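Local coordinates for transcription antitermination protein NusB (Thermotoga maritima, PDB 1TZV) that probably takes part in transcription antitermination, binding the boxA antiterminator RNA of ribosomal RNA operons so that rRNA genes are transcribed, at residues A11-A15 with I30-L35; L16-F21 with V79-N83; R49-I54 with Y90-E95; L64-Y68 with R129-H134. One frame throughout, in Å; residues are numbered along the deposited sequence. Where two conformers were deposited one is given.

In this all-helical protein, four contacts illustrate how a small fold is tied together by residues distant in sequence. Contacts 1 and 2 share helix 5-19 and touch, their centres about 11 Å apart; Ile30 and Ile34 of the one pack on Gln18 of the other. Contacts 2 and 3 share helix 79-94, with Leu16 reaching Ile51 and Ile54. Contact 3 also meets contact 1 through Val12 on Tyr50, and contact 4 through Leu92 on Ala131, at centre distances of about 14 and about 15 Å. Contacts 1 and 4 lie on opposite sides of the chain's centre, about 26 Å apart between centres. The four contacts join the helices of a protein that probably binds boxA RNA.

Contact 1. Residues A11-A15 with I30-L35; sequences AVFKA and ILEEIL
Leu31 O accepts a hydrogen bond from Leu35 N at 2.9 Å, closing the last turn of helix 27-34, and both leucines turn their side-chain ends to Ala11. Leu31 CD1 rests 3.8 Å from Ala11 O, a carbonyl already engaged by Ala15 N within its own helix, while Leu35 CD2 approaches the Ala11 methyl. No hydrogen bond crosses the interface; its contacts are apolar, apart from the end of Lys14 lying on Ile34. Ala15 is small enough for its CB to lie 4.0 Å from Leu31 CA, its methyl against the Leu31 backbone. Ile34 reaches both alanines with its two branches. With CG1 anti to its carbonyl carbon (chi1 -69°), Ile34 CD1 comes to 3.5 Å from Ala15 N, whereas CG2 lies against Ala11 CB and, in one of two lysine conformers, against CE and NZ of Lys14. That lysine crosses the isoleucine obliquely, and its NZ is hydrogen-bonded to Tyr39 OH. Val12 and Leu31 also both touch Ile51 of helix 41-56. Small residues on one helix face branched ones on the next, the short-segment axes 9.0 Å apart at 132°; this is the pairing of the first two helices of the N-terminal bundle of the NusB fold.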
loop_
_atom_site.group_PDB
_atom_site.type_symbol
_atom_site.label_atom_id
_atom_site.label_comp_id
_atom_site.label_asym_id
_atom_site.label_seq_id
_atom_site.Cartn_x
_atom_site.Cartn_y
_atom_site.Cartn_z
ATOM N N ALA A 11 -5.347 -0.541 -7.890
ATOM C CA ALA A 11 -6.742 -0.183 -7.585
ATOM C C ALA A 11 -6.857 0.136 -6.089
ATOM O O ALA A 11 -7.580 1.057 -5.689
ATOM C CB ALA A 11 -7.695 -1.335 -7.957
ATOM N N VAL A 12 -6.160 -0.646 -5.261
ATOM C CA VAL A 12 -6.148 -0.417 -3.818
ATOM C C VAL A 12 -5.540 0.971 -3.559
ATOM O O VAL A 12 -6.094 1.778 -2.802
ATOM C CB VAL A 12 -5.322 -1.522 -3.095
ATOM C CG1 VAL A 12 -5.196 -1.187 -1.638
ATOM C CG2 VAL A 12 -5.993 -2.880 -3.265
ATOM N N PHE A 13 -4.411 1.245 -4.209
ATOM C CA PHE A 13 -3.771 2.539 -4.046
ATOM C C PHE A 13 -4.703 3.664 -4.484
ATOM O O PHE A 13 -4.817 4.662 -3.781
ATOM C CB PHE A 13 -2.471 2.620 -4.837
ATOM C CG PHE A 13 -1.868 3.991 -4.808
ATOM C CD1 PHE A 13 -1.216 4.445 -3.672
ATOM C CD2 PHE A 13 -2.063 4.862 -5.861
ATOM C CE1 PHE A 13 -0.776 5.775 -3.584
ATOM C CE2 PHE A 13 -1.630 6.190 -5.789
ATOM C CZ PHE A 13 -0.987 6.643 -4.646
ATOM N N LYS A 14 -5.364 3.517 -5.630
ATOM C CA LYS A 14 -6.271 4.563 -6.085
ATOM C C LYS A 14 -7.396 4.826 -5.096
ATOM O O LYS A 14 -7.793 5.979 -4.906
ATOM C CB LYS A 14 -6.837 4.214 -7.461
ATOM C CG LYS A 14 -5.788 4.224 -8.562
ATOM C CD LYS A 14 -6.397 3.938 -9.929
ATOM C CE LYS A 14 -7.004 2.548 -9.985
ATOM N NZ LYS A 14 -7.715 2.299 -11.264
ATOM N N ALA A 15 -7.910 3.784 -4.448
ATOM C CA ALA A 15 -8.974 3.985 -3.463
ATOM C C ALA A 15 -8.420 4.791 -2.281
ATOM O O ALA A 15 -9.067 5.719 -1.799
ATOM C CB ALA A 15 -9.544 2.632 -2.996
ATOM N N ILE A 30 -15.512 3.554 -2.112
ATOM C CA ILE A 30 -14.655 4.168 -3.113
ATOM C C ILE A 30 -14.007 3.071 -3.969
ATOM O O ILE A 30 -13.945 3.197 -5.180
ATOM C CB ILE A 30 -13.575 5.037 -2.456
ATOM C CG1 ILE A 30 -14.251 6.246 -1.792
ATOM C CG2 ILE A 30 -12.565 5.484 -3.497
ATOM C CD1 ILE A 30 -13.306 7.135 -1.007
ATOM N N LEU A 31 -13.541 1.992 -3.338
ATOM C CA LEU A 31 -12.937 0.904 -4.115
ATOM C C LEU A 31 -13.952 0.317 -5.095
ATOM O O LEU A 31 -13.609 0.002 -6.234
ATOM C CB LEU A 31 -12.398 -0.209 -3.205
ATOM C CG LEU A 31 -11.850 -1.426 -3.968
ATOM C CD1 LEU A 31 -10.607 -1.030 -4.765
ATOM C CD2 LEU A 31 -11.520 -2.555 -3.018
ATOM N N GLU A 32 -15.206 0.168 -4.663
ATOM C CA GLU A 32 -16.226 -0.383 -5.565
ATOM C C GLU A 32 -16.462 0.460 -6.823
ATOM O O GLU A 32 -16.873 -0.071 -7.860
ATOM C CB GLU A 32 -17.550 -0.600 -4.824
ATOM C CG GLU A 32 -17.491 -1.714 -3.772
ATOM C CD GLU A 32 -16.956 -3.031 -4.316
ATOM O OE1 GLU A 32 -17.449 -3.521 -5.355
ATOM O OE2 GLU A 32 -16.034 -3.592 -3.698
ATOM N N GLU A 33 -16.214 1.765 -6.754
ATOM C CA GLU A 33 -16.385 2.624 -7.931
ATOM C C GLU A 33 -15.250 2.354 -8.923
ATOM O O GLU A 33 -15.428 2.434 -10.141
ATOM C CB GLU A 33 -16.340 4.106 -7.554
ATOM C CG GLU A 33 -17.410 4.578 -6.579
ATOM C CD GLU A 33 -17.298 6.066 -6.291
ATOM O OE1 GLU A 33 -16.245 6.656 -6.617
ATOM O OE2 GLU A 33 -18.254 6.641 -5.734
ATOM N N ILE A 34 -14.077 2.029 -8.384
ATOM C CA ILE A 34 -12.883 1.761 -9.187
ATOM C C ILE A 34 -12.940 0.381 -9.830
ATOM O O ILE A 34 -12.599 0.214 -11.009
ATOM C CB ILE A 34 -11.616 1.882 -8.293
ATOM C CG1 ILE A 34 -11.428 3.350 -7.900
ATOM C CG2 ILE A 34 -10.382 1.360 -9.012
ATOM C CD1 ILE A 34 -10.555 3.540 -6.680
ATOM N N LEU A 35 -13.369 -0.612 -9.055
ATOM C CA LEU A 35 -13.475 -1.973 -9.565
ATOM C C LEU A 35 -14.628 -2.039 -10.564
ATOM O O LEU A 35 -15.712 -1.506 -10.327
ATOM C CB LEU A 35 -13.718 -2.974 -8.423
ATOM C CG LEU A 35 -12.592 -3.081 -7.383
ATOM C CD1 LEU A 35 -13.028 -4.003 -6.257
ATOM C CD2 LEU A 35 -11.305 -3.592 -8.029
#

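Contact 2. Residues L16-F21 with V79-N83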
loop_
_atom_site.group_PDB
_atom_site.type_symbol
_atom_site.label_atom_id
_atom_site.label_comp_id
_atom_site.label_asym_id
_atom_site.label_seq_id
_atom_site.Cartn_x
_atom_site.Cartn_y
_atom_site.Cartn_z
ATOM N N LEU A 16 -7.210 4.452 -1.818
ATOM C CA LEU A 16 -6.581 5.181 -0.716
ATOM C C LEU A 16 -6.347 6.643 -1.107
ATOM O O LEU A 16 -6.617 7.541 -0.319
ATOM C CB LEU A 16 -5.230 4.546 -0.334
ATOM C CG LEU A 16 -5.326 3.142 0.246
ATOM C CD1 LEU A 16 -3.933 2.551 0.322
ATOM C CD2 LEU A 16 -5.951 3.178 1.616
ATOM N N PHE A 17 -5.838 6.856 -2.316
ATOM C CA PHE A 17 -5.573 8.210 -2.819
ATOM C C PHE A 17 -6.876 9.023 -2.861
ATOM O O PHE A 17 -6.944 10.156 -2.347
ATOM C CB PHE A 17 -4.941 8.066 -4.212
ATOM C CG PHE A 17 -4.644 9.376 -4.922
ATOM C CD1 PHE A 17 -5.649 10.066 -5.611
ATOM C CD2 PHE A 17 -3.344 9.864 -4.971
ATOM C CE1 PHE A 17 -5.353 11.234 -6.348
ATOM C CE2 PHE A 17 -3.032 11.025 -5.703
ATOM C CZ PHE A 17 -4.043 11.711 -6.392
ATOM N N GLN A 18 -7.913 8.460 -3.461
ATOM C CA GLN A 18 -9.176 9.188 -3.544
ATOM C C GLN A 18 -9.814 9.471 -2.192
ATOM O O GLN A 18 -10.442 10.524 -1.995
ATOM C CB GLN A 18 -10.154 8.431 -4.446
ATOM C CG GLN A 18 -9.698 8.413 -5.897
ATOM C CD GLN A 18 -10.775 7.955 -6.847
ATOM O OE1 GLN A 18 -11.056 8.619 -7.846
ATOM N NE2 GLN A 18 -11.387 6.817 -6.548
ATOM N N HIS A 19 -9.641 8.571 -1.227
ATOM C CA HIS A 19 -10.236 8.783 0.065
ATOM C C HIS A 19 -9.687 10.025 0.760
ATOM O O HIS A 19 -10.380 10.633 1.592
ATOM C CB HIS A 19 -10.053 7.557 0.973
ATOM C CG HIS A 19 -10.777 7.675 2.278
ATOM N ND1 HIS A 19 -10.167 8.104 3.435
ATOM C CD2 HIS A 19 -12.079 7.459 2.594
ATOM C CE1 HIS A 19 -11.059 8.139 4.415
ATOM N NE2 HIS A 19 -12.222 7.751 3.929
ATOM N N GLU A 20 -8.457 10.415 0.435
ATOM C CA GLU A 20 -7.867 11.607 1.065
ATOM C C GLU A 20 -8.668 12.887 0.786
ATOM O O GLU A 20 -8.564 13.867 1.539
ATOM C CB GLU A 20 -6.418 11.799 0.592
ATOM C CG GLU A 20 -5.465 10.666 1.034
ATOM C CD GLU A 20 -4.721 10.987 2.322
ATOM O OE1 GLU A 20 -4.056 10.085 2.883
ATOM O OE2 GLU A 20 -4.786 12.152 2.766
ATOM N N PHE A 21 -9.476 12.862 -0.269
ATOM C CA PHE A 21 -10.289 14.019 -0.653
ATOM C C PHE A 21 -11.769 13.730 -0.494
ATOM O O PHE A 21 -12.618 14.561 -0.833
ATOM C CB PHE A 21 -9.960 14.372 -2.098
ATOM C CG PHE A 21 -8.494 14.522 -2.339
ATOM C CD1 PHE A 21 -7.769 13.511 -2.960
ATOM C CD2 PHE A 21 -7.816 15.626 -1.834
ATOM C CE1 PHE A 21 -6.378 13.602 -3.071
ATOM C CE2 PHE A 21 -6.438 15.728 -1.935
ATOM C CZ PHE A 21 -5.713 14.718 -2.553
ATOM N N VAL A 79 0.135 12.695 -0.329
ATOM C CA VAL A 79 -0.895 11.672 -0.305
ATOM C C VAL A 79 -0.350 10.390 -0.957
ATOM O O VAL A 79 -0.706 9.283 -0.540
ATOM C CB VAL A 79 -2.195 12.138 -1.035
ATOM C CG1 VAL A 79 -2.868 13.270 -0.251
ATOM C CG2 VAL A 79 -1.869 12.601 -2.453
ATOM N N VAL A 80 0.514 10.526 -1.959
ATOM C CA VAL A 80 1.067 9.348 -2.609
ATOM C C VAL A 80 2.000 8.585 -1.682
ATOM O O VAL A 80 1.830 7.372 -1.473
ATOM C CB VAL A 80 1.842 9.701 -3.871
ATOM C CG1 VAL A 80 2.493 8.440 -4.456
ATOM C CG2 VAL A 80 0.901 10.349 -4.902
ATOM N N ASP A 81 2.988 9.256 -1.096
ATOM C CA ASP A 81 3.940 8.541 -0.257
ATOM C C ASP A 81 3.308 7.953 0.998
ATOM O O ASP A 81 3.633 6.829 1.396
ATOM C CB ASP A 81 5.102 9.466 0.089
ATOM C CG ASP A 81 5.939 9.811 -1.125
ATOM O OD1 ASP A 81 5.851 9.069 -2.132
ATOM O OD2 ASP A 81 6.685 10.820 -1.046
ATOM N N ARG A 82 2.416 8.687 1.647
ATOM C CA ARG A 82 1.755 8.175 2.838
ATOM C C ARG A 82 0.977 6.896 2.524
ATOM O O ARG A 82 1.066 5.880 3.249
ATOM C CB ARG A 82 0.788 9.248 3.393
ATOM C CG ARG A 82 -0.213 8.731 4.444
ATOM C CD ARG A 82 -0.937 9.865 5.196
ATOM N NE ARG A 82 -1.625 10.778 4.291
ATOM C CZ ARG A 82 -1.134 11.947 3.898
ATOM N NH1 ARG A 82 -1.833 12.684 3.054
ATOM N NH2 ARG A 82 0.022 12.398 4.374
ATOM N N ASN A 83 0.231 6.909 1.429
ATOM C CA ASN A 83 -0.573 5.740 1.107
ATOM C C ASN A 83 0.214 4.589 0.489
ATOM O O ASN A 83 -0.159 3.422 0.683
ATOM C CB ASN A 83 -1.790 6.193 0.313
ATOM C CG ASN A 83 -2.729 7.007 1.176
ATOM O OD1 ASN A 83 -2.850 8.249 1.028
ATOM N ND2 ASN A 83 -3.330 6.366 2.125
#
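Phe17 lays the CE2 corner of its ring against Val79, 3.8 Å from CG2, and brings the same corner to Val80 CG2 near the ring plane. This joins the C-terminal part of helix 5-19 to the start of helix 79-94, two long helices of the all-helical NusB fold that are far apart in sequence. Phe21 CZ lies 3.9 Å from Val79 CG1, so that in the conformer described, one of two, the valine's methyls serve two phenylalanines; Phe21 CE1 in turn lies over a face of the Phe17 ring. Deeper in, Leu16 CB packs 3.9 Å from Asn83 CB. The polar half belongs to Glu20, whose chain folds sharply at chi2 (-95°), carrying its carboxylate past Val79 CG1 to Arg82. The guanidinium grips it side-on with two nitrogens, one to each oxygen, in a bidentate salt bridge. Replacing Glu20 with an alanine would probably leave Arg82 NE and NH1 without their anionic mate, the guanidinium then keeping, of the bonds described, those from NH2 to the carbonyls of Leu74 and Leu77. The two bonds differ in quality: Arg82 NE donates to Glu20 OE1 over 2.9 Å, on the syn side but 28° out of the carboxylate plane, whereas Arg82 NH1 reaches Glu20 OE2 at 3.0 Å more steeply, 51° out of it.

Contact 3. Residues R49-I54 with Y90-E95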
loop_
_atom_site.group_PDB
_atom_site.type_symbol
_atom_site.label_atom_id
_atom_site.label_comp_id
_atom_site.label_asym_id
_atom_site.label_seq_id
_atom_site.Cartn_x
_atom_site.Cartn_y
_atom_site.Cartn_z
ATOM N N ARG A 49 -9.990 -7.394 0.043
ATOM C CA ARG A 49 -9.329 -7.872 1.249
ATOM C C ARG A 49 -8.273 -6.836 1.698
ATOM O O ARG A 49 -8.153 -6.517 2.892
ATOM C CB ARG A 49 -8.661 -9.238 1.002
ATOM C CG ARG A 49 -7.974 -9.788 2.231
ATOM C CD ARG A 49 -7.280 -11.144 1.993
ATOM N NE ARG A 49 -6.157 -11.043 1.062
ATOM C CZ ARG A 49 -6.219 -11.390 -0.218
ATOM N NH1 ARG A 49 -5.155 -11.251 -0.995
ATOM N NH2 ARG A 49 -7.335 -11.898 -0.725
ATOM N N TYR A 50 -7.494 -6.339 0.736
ATOM C CA TYR A 50 -6.482 -5.314 1.035
ATOM C C TYR A 50 -7.105 -4.071 1.683
ATOM O O TYR A 50 -6.655 -3.607 2.736
ATOM C CB TYR A 50 -5.756 -4.858 -0.250
ATOM C CG TYR A 50 -4.512 -5.639 -0.650
ATOM C CD1 TYR A 50 -4.587 -7.003 -0.965
ATOM C CD2 TYR A 50 -3.267 -5.002 -0.760
ATOM C CE1 TYR A 50 -3.454 -7.702 -1.393
ATOM C CE2 TYR A 50 -2.133 -5.703 -1.181
ATOM C CZ TYR A 50 -2.237 -7.039 -1.502
ATOM O OH TYR A 50 -1.129 -7.692 -1.988
ATOM N N ILE A 51 -8.129 -3.526 1.039
ATOM C CA ILE A 51 -8.765 -2.319 1.563
ATOM C C ILE A 51 -9.360 -2.558 2.945
ATOM O O ILE A 51 -9.206 -1.732 3.841
ATOM C CB ILE A 51 -9.804 -1.784 0.554
ATOM C CG1 ILE A 51 -9.068 -1.057 -0.583
ATOM C CG2 ILE A 51 -10.817 -0.861 1.245
ATOM C CD1 ILE A 51 -8.251 0.189 -0.140
ATOM N N ARG A 52 -10.012 -3.699 3.154
ATOM C CA ARG A 52 -10.572 -3.953 4.479
ATOM C C ARG A 52 -9.465 -4.150 5.505
ATOM O O ARG A 52 -9.594 -3.706 6.649
ATOM C CB ARG A 52 -11.517 -5.151 4.442
ATOM C CG ARG A 52 -12.835 -4.770 3.784
ATOM C CD ARG A 52 -13.821 -5.916 3.693
ATOM N NE ARG A 52 -14.327 -6.357 4.992
ATOM C CZ ARG A 52 -15.254 -7.306 5.124
ATOM N NH1 ARG A 52 -15.745 -7.879 4.037
ATOM N NH2 ARG A 52 -15.675 -7.677 6.324
ATOM N N GLY A 53 -8.369 -4.785 5.085
ATOM C CA GLY A 53 -7.244 -5.011 5.976
ATOM C C GLY A 53 -6.549 -3.724 6.383
ATOM O O GLY A 53 -6.130 -3.557 7.526
ATOM N N ILE A 54 -6.422 -2.800 5.435
ATOM C CA ILE A 54 -5.785 -1.528 5.728
ATOM C C ILE A 54 -6.713 -0.727 6.638
ATOM O O ILE A 54 -6.268 -0.128 7.612
ATOM C CB ILE A 54 -5.480 -0.773 4.420
ATOM C CG1 ILE A 54 -4.367 -1.522 3.661
ATOM C CG2 ILE A 54 -5.098 0.682 4.720
ATOM C CD1 ILE A 54 -4.227 -1.124 2.198
ATOM N N TYR A 90 0.992 -2.912 4.959
ATOM C CA TYR A 90 -0.076 -3.884 5.073
ATOM C C TYR A 90 0.335 -5.164 4.346
ATOM O O TYR A 90 0.216 -6.272 4.881
ATOM C CB TYR A 90 -1.364 -3.344 4.431
ATOM C CG TYR A 90 -2.368 -4.451 4.193
ATOM C CD1 TYR A 90 -3.109 -4.998 5.261
ATOM C CD2 TYR A 90 -2.459 -5.070 2.947
ATOM C CE1 TYR A 90 -3.893 -6.140 5.078
ATOM C CE2 TYR A 90 -3.242 -6.217 2.758
ATOM C CZ TYR A 90 -3.944 -6.738 3.833
ATOM O OH TYR A 90 -4.664 -7.906 3.673
ATOM N N GLU A 91 0.809 -5.030 3.114
ATOM C CA GLU A 91 1.185 -6.192 2.331
ATOM C C GLU A 91 2.331 -6.966 2.990
ATOM O O GLU A 91 2.292 -8.210 3.063
ATOM C CB GLU A 91 1.551 -5.759 0.904
ATOM C CG GLU A 91 1.726 -6.923 -0.035
ATOM C CD GLU A 91 1.964 -6.457 -1.453
ATOM O OE1 GLU A 91 3.143 -6.290 -1.831
ATOM O OE2 GLU A 91 0.987 -6.242 -2.181
ATOM N N LEU A 92 3.337 -6.250 3.459
ATOM C CA LEU A 92 4.481 -6.853 4.152
ATOM C C LEU A 92 4.028 -7.699 5.359
ATOM O O LEU A 92 4.444 -8.860 5.538
ATOM C CB LEU A 92 5.381 -5.744 4.680
ATOM C CG LEU A 92 6.869 -5.549 4.453
ATOM C CD1 LEU A 92 7.131 -4.112 4.006
ATOM C CD2 LEU A 92 7.598 -5.818 5.756
ATOM N N LEU A 93 3.171 -7.126 6.192
ATOM C CA LEU A 93 2.731 -7.803 7.405
ATOM C C LEU A 93 1.682 -8.880 7.250
ATOM O O LEU A 93 1.742 -9.908 7.940
ATOM C CB LEU A 93 2.173 -6.776 8.392
ATOM C CG LEU A 93 3.105 -5.698 8.922
ATOM C CD1 LEU A 93 2.275 -4.659 9.673
ATOM C CD2 LEU A 93 4.154 -6.338 9.822
ATOM N N PHE A 94 0.737 -8.671 6.341
ATOM C CA PHE A 94 -0.419 -9.546 6.227
ATOM C C PHE A 94 -0.617 -10.431 5.030
ATOM O O PHE A 94 -1.406 -11.383 5.087
ATOM C CB PHE A 94 -1.675 -8.686 6.400
ATOM C CG PHE A 94 -1.749 -7.998 7.729
ATOM C CD1 PHE A 94 -2.096 -8.714 8.866
ATOM C CD2 PHE A 94 -1.434 -6.649 7.860
ATOM C CE1 PHE A 94 -2.132 -8.093 10.117
ATOM C CE2 PHE A 94 -1.466 -6.019 9.103
ATOM C CZ PHE A 94 -1.813 -6.746 10.237
ATOM N N GLU A 95 0.050 -10.122 3.934
ATOM C CA GLU A 95 -0.118 -10.927 2.751
ATOM C C GLU A 95 1.065 -11.873 2.686
ATOM O O GLU A 95 2.121 -11.553 2.152
ATOM C CB GLU A 95 -0.227 -10.021 1.521
ATOM C CG GLU A 95 -1.499 -9.162 1.574
ATOM C CD GLU A 95 -2.773 -9.977 1.382
ATOM O OE1 GLU A 95 -3.843 -9.580 1.872
ATOM O OE2 GLU A 95 -2.704 -11.028 0.711
#
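Tyr90 enters a hole formed by Arg49, Tyr50, Gly53 and Ile54. Its CG is anti to the backbone N (chi1 164°), which sends the ring straight across to helix 41-56. There Tyr90 CE1 lies 3.6 Å from Gly53 CA, close to where a beta carbon would stand, and Ile54 CG1 meets Tyr90 CG at 3.6 Å. Tyr50 offers one face of its ring to Tyr90 CE2, which sits toward the rim; the planes are 58° apart, an oblique pairing. Beyond that, the phenol of Tyr50 donates to Glu91 OE2 over 2.6 Å, an oxygen that also bonds Arg9. Glu95 gathers the polar ends. Its OE1 receives Tyr90 OH (2.6 Å) on the anti lone pair and Arg49 NE (2.9 Å) on the syn one, while Arg49 NH1 reaches OE2, so the guanidinium grips the carboxylate side-on. Two donors on OE1 should pin both the carboxylate and the tyrosine hydroxyl; Asp46 holds the other end of Arg49. The Glu95 carboxylate, near Tyr50 CE1, is turned only slightly from the plane of that ring. With short-segment axes 10.8 Å apart at 91°, this is a single knob-into-hole contact between nearly perpendicular helices, joining helices 41-56 and 79-94 of the NusB fold.

Contact 4. Residues L64-Y68 with R129-H134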
loop_
_atom_site.group_PDB
_atom_site.type_symbol
_atom_site.label_atom_id
_atom_site.label_comp_id
_atom_site.label_asym_id
_atom_site.label_seq_id
_atom_site.Cartn_x
_atom_site.Cartn_y
_atom_site.Cartn_z
ATOM N N LEU A 64 3.271 2.186 13.164
ATOM C CA LEU A 64 4.491 1.467 12.829
ATOM C C LEU A 64 5.341 2.295 11.845
ATOM O O LEU A 64 6.538 2.473 12.051
ATOM C CB LEU A 64 4.158 0.100 12.225
ATOM C CG LEU A 64 5.371 -0.733 11.768
ATOM C CD1 LEU A 64 6.372 -0.903 12.911
ATOM C CD2 LEU A 64 4.899 -2.074 11.261
ATOM N N ILE A 65 4.727 2.817 10.786
ATOM C CA ILE A 65 5.472 3.623 9.823
ATOM C C ILE A 65 6.128 4.825 10.508
ATOM O O ILE A 65 7.289 5.159 10.242
ATOM C CB ILE A 65 4.530 4.141 8.702
ATOM C CG1 ILE A 65 4.024 2.962 7.874
ATOM C CG2 ILE A 65 5.268 5.124 7.806
ATOM C CD1 ILE A 65 2.767 3.312 7.076
ATOM N N SER A 66 5.392 5.456 11.415
ATOM C CA SER A 66 5.890 6.631 12.113
ATOM C C SER A 66 7.164 6.363 12.925
ATOM O O SER A 66 7.925 7.294 13.196
ATOM C CB SER A 66 4.787 7.217 12.998
ATOM O OG SER A 66 3.717 7.736 12.201
ATOM N N ARG A 67 7.397 5.110 13.306
ATOM C CA ARG A 67 8.603 4.779 14.066
ATOM C C ARG A 67 9.856 4.876 13.198
ATOM O O ARG A 67 10.978 4.744 13.694
ATOM C CB ARG A 67 8.497 3.370 14.647
ATOM C CG ARG A 67 7.443 3.227 15.725
ATOM C CD ARG A 67 7.387 1.794 16.206
ATOM N NE ARG A 67 6.017 1.347 16.423
ATOM C CZ ARG A 67 5.678 0.087 16.661
ATOM N NH1 ARG A 67 6.614 -0.851 16.716
ATOM N NH2 ARG A 67 4.405 -0.235 16.833
ATOM N N TYR A 68 9.667 5.101 11.901
ATOM C CA TYR A 68 10.787 5.222 10.985
ATOM C C TYR A 68 10.874 6.608 10.361
ATOM O O TYR A 68 11.715 6.841 9.498
ATOM C CB TYR A 68 10.681 4.153 9.891
ATOM C CG TYR A 68 10.706 2.752 10.455
ATOM C CD1 TYR A 68 9.546 2.157 10.949
ATOM C CD2 TYR A 68 11.905 2.043 10.560
ATOM C CE1 TYR A 68 9.576 0.894 11.538
ATOM C CE2 TYR A 68 11.950 0.778 11.151
ATOM C CZ TYR A 68 10.779 0.215 11.637
ATOM O OH TYR A 68 10.803 -1.027 12.235
ATOM N N ARG A 129 13.811 -0.612 5.956
ATOM C CA ARG A 129 13.936 -0.611 7.407
ATOM C C ARG A 129 12.763 -1.332 8.073
ATOM O O ARG A 129 12.948 -2.125 9.003
ATOM C CB ARG A 129 14.084 0.833 7.917
ATOM C CG ARG A 129 15.444 1.461 7.569
ATOM C CD ARG A 129 15.433 2.998 7.644
ATOM N NE ARG A 129 15.189 3.490 8.996
ATOM C CZ ARG A 129 14.613 4.653 9.299
ATOM N NH1 ARG A 129 14.446 4.993 10.568
ATOM N NH2 ARG A 129 14.175 5.469 8.344
ATOM N N ILE A 130 11.543 -1.083 7.613
ATOM C CA ILE A 130 10.393 -1.763 8.195
ATOM C C ILE A 130 10.485 -3.270 7.943
ATOM O O ILE A 130 10.224 -4.072 8.849
ATOM C CB ILE A 130 9.059 -1.241 7.601
ATOM C CG1 ILE A 130 8.822 0.201 8.056
ATOM C CG2 ILE A 130 7.895 -2.146 8.010
ATOM C CD1 ILE A 130 7.673 0.893 7.316
ATOM N N ALA A 131 10.860 -3.648 6.729
ATOM C CA ALA A 131 10.946 -5.064 6.369
ATOM C C ALA A 131 12.013 -5.817 7.150
ATOM O O ALA A 131 11.783 -6.951 7.599
ATOM C CB ALA A 131 11.206 -5.209 4.872
ATOM N N LYS A 132 13.165 -5.195 7.354
ATOM C CA LYS A 132 14.226 -5.918 8.044
ATOM C C LYS A 132 13.915 -6.133 9.513
ATOM O O LYS A 132 14.516 -7.009 10.159
ATOM C CB LYS A 132 15.570 -5.218 7.861
ATOM C CG LYS A 132 15.741 -3.933 8.611
ATOM C CD LYS A 132 17.129 -3.365 8.331
ATOM C CE LYS A 132 17.428 -3.334 6.837
ATOM N N GLU A 133 12.959 -5.379 10.054
ATOM C CA GLU A 133 12.607 -5.533 11.459
ATOM C C GLU A 133 11.227 -6.144 11.666
ATOM O O GLU A 133 10.917 -6.586 12.777
ATOM C CB GLU A 133 12.678 -4.179 12.179
ATOM C CG GLU A 133 14.065 -3.570 12.126
ATOM C CD GLU A 133 14.185 -2.285 12.913
ATOM O OE1 GLU A 133 13.148 -1.700 13.282
ATOM O OE2 GLU A 133 15.332 -1.851 13.152
ATOM N N HIS A 134 10.429 -6.223 10.604
ATOM C CA HIS A 134 9.061 -6.719 10.718
ATOM C C HIS A 134 8.551 -7.716 9.726
ATOM O O HIS A 134 7.401 -8.149 9.825
ATOM C CB HIS A 134 8.110 -5.526 10.758
ATOM C CG HIS A 134 8.295 -4.692 11.976
ATOM N ND1 HIS A 134 9.113 -3.583 12.009
ATOM C CD2 HIS A 134 7.838 -4.861 13.240
ATOM C CE1 HIS A 134 9.153 -3.107 13.243
ATOM N NE2 HIS A 134 8.391 -3.865 14.007
#
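Tyr68 turns one ring face to Ile130 and packs with its CD2 corner against Arg129. Ile130 CG1 sits over that face, 3.8 Å from the centroid of the Tyr68 ring and 21° off the normal, a CH-pi contact. At the CD2 corner Arg129 passes in the opposite direction: its CB comes to 3.6 Å from Tyr68 CD2, and the same ring carbon lies over one face of the guanidinium, whose plane is steeply inclined to the ring. A bend at chi3 (64°) folds this arginine back so that NH2 makes a weak bond to Tyr68 O. Glu133 OE1 is 2.7 Å from Tyr68 OH and accepts its hydrogen, although the hydroxyl's placement is uncertain. With Tyr68 exchanged for an alanine, Ile130 CG1 and the Arg129 guanidinium would probably lose the ring they pack on, leaving a gap between the helices. In the NusB fold the contact fastens the end of helix 58-66 to the end of helix 117-134. Next to it is a second CH-pi contact, Leu64 CD1 standing 3.8 Å from the centroid of the His134 ring, over its face. ND1 of His134 makes a weak bond to Ile130 O. Deeper still, Ile65 CG1 meets Ile130 CD1 at 4.2 Å, and both isoleucines rest on Thr89 of helix 79-94.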